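30-kDa cleavage and polyadenylation specificity factor 30 (Arabidopsis thaliana, PDB 5ZUU) takes part in pre-mRNA 3'-end formation and poly(A) site selection, and through the YTH domain described here binds m6A-modified RNA. Local coordinates at residues L49-I62 against F71-G83. Numbering follows the deposited sequence.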
loop_
_atom_site.group_PDB
_atom_site.type_symbol
_atom_site.label_atom_id
_atom_site.label_comp_id
_atom_site.label_asym_id
_atom_site.label_seq_id
_atom_site.Cartn_x
_atom_site.Cartn_y
_atom_site.Cartn_z
ATOM N N LEU A 49 -5.693 11.447 1.981
ATOM C CA LEU A 49 -4.996 10.851 0.877
ATOM C C LEU A 49 -5.042 11.786 -0.310
ATOM O O LEU A 49 -4.054 11.828 -1.017
ATOM C CB LEU A 49 -5.507 9.435 0.485
ATOM C CG LEU A 49 -5.337 8.410 1.577
ATOM C CD1 LEU A 49 -5.783 7.065 1.080
ATOM C CD2 LEU A 49 -3.905 8.319 2.114
ATOM N N ASN A 50 -6.120 12.543 -0.525
ATOM C CA ASN A 50 -6.136 13.443 -1.696
ATOM C C ASN A 50 -5.161 14.608 -1.503
ATOM O O ASN A 50 -4.541 15.093 -2.465
ATOM C CB ASN A 50 -7.561 13.957 -2.043
ATOM C CG ASN A 50 -8.372 12.976 -2.893
ATOM O OD1 ASN A 50 -7.821 12.045 -3.472
ATOM N ND2 ASN A 50 -9.689 13.167 -2.942
ATOM N N GLU A 51 -5.018 15.074 -0.267
ATOM C CA GLU A 51 -4.088 16.151 0.008
ATOM C C GLU A 51 -2.667 15.665 -0.301
ATOM O O GLU A 51 -1.846 16.382 -0.833
ATOM C CB GLU A 51 -4.258 16.613 1.489
ATOM C CG GLU A 51 -3.523 17.909 1.914
ATOM C CD GLU A 51 -2.017 17.713 2.266
ATOM O OE1 GLU A 51 -1.231 18.702 2.220
ATOM O OE2 GLU A 51 -1.578 16.583 2.580
ATOM N N ALA A 52 -2.350 14.442 0.090
ATOM C CA ALA A 52 -1.017 13.862 -0.200
ATOM C C ALA A 52 -0.869 13.662 -1.718
ATOM O O ALA A 52 0.136 14.080 -2.288
ATOM C CB ALA A 52 -0.850 12.560 0.555
ATOM N N PHE A 53 -1.899 13.118 -2.366
ATOM C CA PHE A 53 -1.831 12.888 -3.775
ATOM C C PHE A 53 -1.558 14.164 -4.516
ATOM O O PHE A 53 -0.750 14.169 -5.410
ATOM C CB PHE A 53 -3.122 12.242 -4.311
ATOM C CG PHE A 53 -3.036 11.809 -5.750
ATOM C CD1 PHE A 53 -2.507 10.570 -6.081
ATOM C CD2 PHE A 53 -3.534 12.642 -6.773
ATOM C CE1 PHE A 53 -2.439 10.177 -7.423
ATOM C CE2 PHE A 53 -3.482 12.251 -8.115
ATOM C CZ PHE A 53 -2.937 11.005 -8.425
ATOM N N ASP A 54 -2.173 15.280 -4.124
ATOM C CA ASP A 54 -1.938 16.536 -4.819
ATOM C C ASP A 54 -0.554 17.118 -4.523
ATOM O O ASP A 54 -0.044 17.878 -5.345
ATOM C CB ASP A 54 -2.994 17.610 -4.404
ATOM C CG ASP A 54 -4.395 17.256 -4.793
ATOM O OD1 ASP A 54 -4.641 16.300 -5.585
ATOM O OD2 ASP A 54 -5.284 17.902 -4.202
ATOM N N SER A 55 0.001 16.853 -3.337
ATOM C CA SER A 55 1.221 17.508 -2.863
ATOM C C SER A 55 2.534 17.012 -3.453
ATOM O O SER A 55 3.487 17.778 -3.500
ATOM C CB SER A 55 1.375 17.335 -1.347
ATOM O OG SER A 55 1.488 15.953 -1.046
ATOM N N VAL A 56 2.619 15.728 -3.806
ATOM C CA VAL A 56 3.918 15.111 -4.190
ATOM C C VAL A 56 3.697 14.202 -5.343
ATOM O O VAL A 56 2.579 13.783 -5.568
ATOM C CB VAL A 56 4.563 14.266 -3.029
ATOM C CG1 VAL A 56 4.950 15.129 -1.856
ATOM C CG2 VAL A 56 3.626 13.186 -2.543
ATOM N N GLU A 57 4.773 13.771 -5.966
ATOM C CA GLU A 57 4.705 12.913 -7.178
ATOM C C GLU A 57 4.252 11.465 -6.873
ATOM O O GLU A 57 3.628 10.781 -7.732
ATOM C CB GLU A 57 6.063 12.976 -7.908
ATOM C CG GLU A 57 6.184 12.243 -9.245
ATOM C CD GLU A 57 5.104 12.583 -10.284
ATOM O OE1 GLU A 57 4.429 13.644 -10.191
ATOM O OE2 GLU A 57 4.917 11.779 -11.235
ATOM N N ASN A 58 4.579 10.984 -5.672
ATOM C CA ASN A 58 4.284 9.614 -5.282
ATOM C C ASN A 58 3.844 9.495 -3.835
ATOM O O ASN A 58 4.552 9.911 -2.911
ATOM C CB ASN A 58 5.537 8.763 -5.390
ATOM C CG ASN A 58 6.129 8.778 -6.752
ATOM O OD1 ASN A 58 5.585 8.214 -7.668
ATOM N ND2 ASN A 58 7.296 9.334 -6.866
ATOM N N VAL A 59 2.660 8.947 -3.656
ATOM C CA VAL A 59 2.150 8.587 -2.388
ATOM C C VAL A 59 2.274 7.096 -2.338
ATOM O O VAL A 59 1.717 6.327 -3.198
ATOM C CB VAL A 59 0.683 9.033 -2.255
ATOM C CG1 VAL A 59 0.091 8.542 -0.934
ATOM C CG2 VAL A 59 0.618 10.530 -2.342
ATOM N N ILE A 60 3.083 6.680 -1.378
ATOM C CA ILE A 60 3.370 5.285 -1.136
ATOM C C ILE A 60 2.557 4.761 0.052
ATOM O O ILE A 60 2.668 5.277 1.167
ATOM C CB ILE A 60 4.888 5.055 -0.931
ATOM C CG1 ILE A 60 5.662 5.654 -2.118
ATOM C CG2 ILE A 60 5.196 3.538 -0.757
ATOM C CD1 ILE A 60 5.218 5.141 -3.482
ATOM N N LEU A 61 1.729 3.755 -0.209
ATOM C CA LEU A 61 0.832 3.115 0.788
ATOM C C LEU A 61 1.434 1.789 1.196
ATOM O O LEU A 61 1.502 0.876 0.403
ATOM C CB LEU A 61 -0.518 2.878 0.125
ATOM C CG LEU A 61 -1.143 4.138 -0.513
ATOM C CD1 LEU A 61 -2.447 3.785 -1.143
ATOM C CD2 LEU A 61 -1.379 5.236 0.529
ATOM N N ILE A 62 1.843 1.683 2.453
ATOM C CA ILE A 62 2.394 0.504 3.025
ATOM C C ILE A 62 1.297 -0.237 3.760
ATOM O O ILE A 62 0.844 0.210 4.822
ATOM C CB ILE A 62 3.542 0.891 3.994
ATOM C CG1 ILE A 62 4.641 1.628 3.226
ATOM C CG2 ILE A 62 4.114 -0.321 4.709
ATOM C CD1 ILE A 62 5.752 2.264 4.113
ATOM N N PHE A 71 3.680 -6.399 7.806
ATOM C CA PHE A 71 3.373 -5.610 6.629
ATOM C C PHE A 71 3.421 -6.532 5.443
ATOM O O PHE A 71 4.294 -7.378 5.411
ATOM C CB PHE A 71 4.359 -4.464 6.443
ATOM C CG PHE A 71 4.325 -3.438 7.559
ATOM C CD1 PHE A 71 3.349 -2.427 7.584
ATOM C CD2 PHE A 71 5.258 -3.497 8.618
ATOM C CE1 PHE A 71 3.321 -1.505 8.636
ATOM C CE2 PHE A 71 5.232 -2.566 9.682
ATOM C CZ PHE A 71 4.270 -1.582 9.685
ATOM N N GLN A 72 2.538 -6.320 4.452
ATOM C CA GLN A 72 2.424 -7.155 3.277
ATOM C C GLN A 72 2.909 -6.497 1.979
ATOM O O GLN A 72 2.921 -7.125 0.883
ATOM C CB GLN A 72 0.984 -7.586 3.075
ATOM C CG GLN A 72 0.484 -8.688 3.949
ATOM C CD GLN A 72 0.130 -8.256 5.374
ATOM O OE1 GLN A 72 -0.353 -7.164 5.595
ATOM N NE2 GLN A 72 0.389 -9.108 6.324
ATOM N N GLY A 73 3.299 -5.240 2.010
ATOM C CA GLY A 73 3.800 -4.599 0.765
ATOM C C GLY A 73 3.511 -3.137 0.699
ATOM O O GLY A 73 3.046 -2.542 1.708
ATOM N N CYS A 74 3.782 -2.571 -0.470
ATOM C CA CYS A 74 3.591 -1.179 -0.736
ATOM C C CYS A 74 3.116 -0.979 -2.180
ATOM O O CYS A 74 3.423 -1.775 -3.066
ATOM C CB CYS A 74 4.833 -0.344 -0.377
ATOM S SG CYS A 74 6.285 -0.546 -1.395
ATOM N N ALA A 75 2.253 0.030 -2.323
ATOM C CA ALA A 75 1.625 0.451 -3.590
ATOM C C ALA A 75 1.743 1.930 -3.739
ATOM O O ALA A 75 1.896 2.638 -2.763
ATOM C CB ALA A 75 0.157 0.020 -3.614
ATOM N N LYS A 76 1.774 2.392 -4.973
ATOM C CA LYS A 76 1.650 3.772 -5.272
ATOM C C LYS A 76 0.155 4.089 -5.488
ATOM O O LYS A 76 -0.527 3.366 -6.212
ATOM C CB LYS A 76 2.391 4.087 -6.576
ATOM C CG LYS A 76 2.291 5.527 -6.981
ATOM C CD LYS A 76 3.037 5.715 -8.269
ATOM C CE LYS A 76 2.461 6.815 -9.088
ATOM N NZ LYS A 76 3.051 8.095 -8.689
ATOM N N MET A 77 -0.330 5.159 -4.871
ATOM C CA MET A 77 -1.664 5.691 -5.159
ATOM C C MET A 77 -1.626 6.267 -6.572
ATOM O O MET A 77 -0.882 7.171 -6.819
ATOM C CB MET A 77 -1.987 6.760 -4.148
ATOM C CG MET A 77 -3.375 7.334 -4.217
ATOM S SD MET A 77 -3.608 8.552 -2.923
ATOM C CE MET A 77 -5.279 9.103 -3.345
ATOM N N THR A 78 -2.370 5.735 -7.521
ATOM C CA THR A 78 -2.269 6.261 -8.899
ATOM C C THR A 78 -3.456 7.004 -9.411
ATOM O O THR A 78 -3.394 7.462 -10.532
ATOM C CB THR A 78 -1.979 5.143 -9.879
ATOM O OG1 THR A 78 -2.925 4.121 -9.681
ATOM C CG2 THR A 78 -0.631 4.513 -9.563
ATOM N N SER A 79 -4.537 7.144 -8.644
ATOM C CA SER A 79 -5.518 8.156 -9.000
ATOM C C SER A 79 -5.958 8.917 -7.750
ATOM O O SER A 79 -5.843 8.425 -6.637
ATOM C CB SER A 79 -6.732 7.575 -9.731
ATOM O OG SER A 79 -7.513 6.808 -8.834
ATOM N N ARG A 80 -6.466 10.116 -7.989
ATOM C CA ARG A 80 -7.065 10.965 -6.976
ATOM C C ARG A 80 -8.427 10.342 -6.605
ATOM O O ARG A 80 -9.062 9.787 -7.432
ATOM C CB ARG A 80 -7.196 12.382 -7.502
ATOM C CG ARG A 80 -7.603 13.367 -6.400
ATOM C CD ARG A 80 -7.478 14.756 -6.921
ATOM N NE ARG A 80 -7.422 15.763 -5.855
ATOM C CZ ARG A 80 -8.480 16.305 -5.212
ATOM N NH1 ARG A 80 -8.246 17.269 -4.312
ATOM N NH2 ARG A 80 -9.746 15.916 -5.427
ATOM N N ILE A 81 -8.808 10.311 -5.343
ATOM C CA ILE A 81 -10.118 9.771 -4.958
ATOM C C ILE A 81 -11.232 10.747 -5.421
ATOM O O ILE A 81 -11.203 11.949 -5.135
ATOM C CB ILE A 81 -10.242 9.565 -3.444
ATOM C CG1 ILE A 81 -9.122 8.632 -2.878
ATOM C CG2 ILE A 81 -11.604 8.974 -3.142
ATOM C CD1 ILE A 81 -9.000 8.587 -1.341
ATOM N N GLY A 82 -12.243 10.189 -6.059
ATOM C CA GLY A 82 -13.297 10.943 -6.711
ATOM C C GLY A 82 -13.178 10.466 -8.129
ATOM O O GLY A 82 -12.092 10.138 -8.584
ATOM N N GLY A 83 -14.237 10.325 -8.838
ATOM C CA GLY A 83 -14.035 9.847 -10.223
ATOM C C GLY A 83 -14.279 8.338 -10.235
ATOM O O GLY A 83 -13.883 7.615 -9.303
#
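Asn50 spends both ends of its amide on the backbone of Ile81. Asn50 OD1 takes the Ile81 N-H at 2.7 Å, in the carbonyl plane and on a lone pair, while Asn50 ND2 donates to Ile81 O at 2.9 Å, fixing the amide flip and tying the loop after strand 70-77 to helix 46-55. With an alanine here, Ile81 N and Ile81 O would probably lose these mates and the Arg80 guanidinium the amide stacked 14° from parallel on its face, with CB remaining under its centre. Asp54 meets the edge of that guanidinium, the two planes 7° apart: Arg80 NE to Asp54 OD1 at 2.8 Å and Arg80 NH1 to Asp54 OD2 at 3.0 Å, each on a syn lone pair. An anti chi1 (-170°) together with a chain extended to NE carries the Arg80 guanidinium there. The Phe53 ring has Ser79 C and Arg80 N over one face, offset toward the rim, and Met77 O at its edge, a buried carbonyl oxygen with no polar partner. Met77 SD sits obliquely 5.1 Å from the Phe53 centroid, a Met-aromatic contact. In the antiparallel hairpin, Leu61 N donates to Ala75 O at 2.8 Å, Ala75 N donates back to Leu61 O, and Met77 N donates to Val59 O at 2.9 Å. Lys76 bends at its end to give NZ to Asn58 OD1 at 2.7 Å; Asn58 ND2 is bound by Asn17 OD1. Paired backbone amides thus hold the hairpin of this YTH domain, whereas side-chain amide hydrogen bonds and the Asp54-Arg80 salt bridge anchor its outgoing loop to the helix.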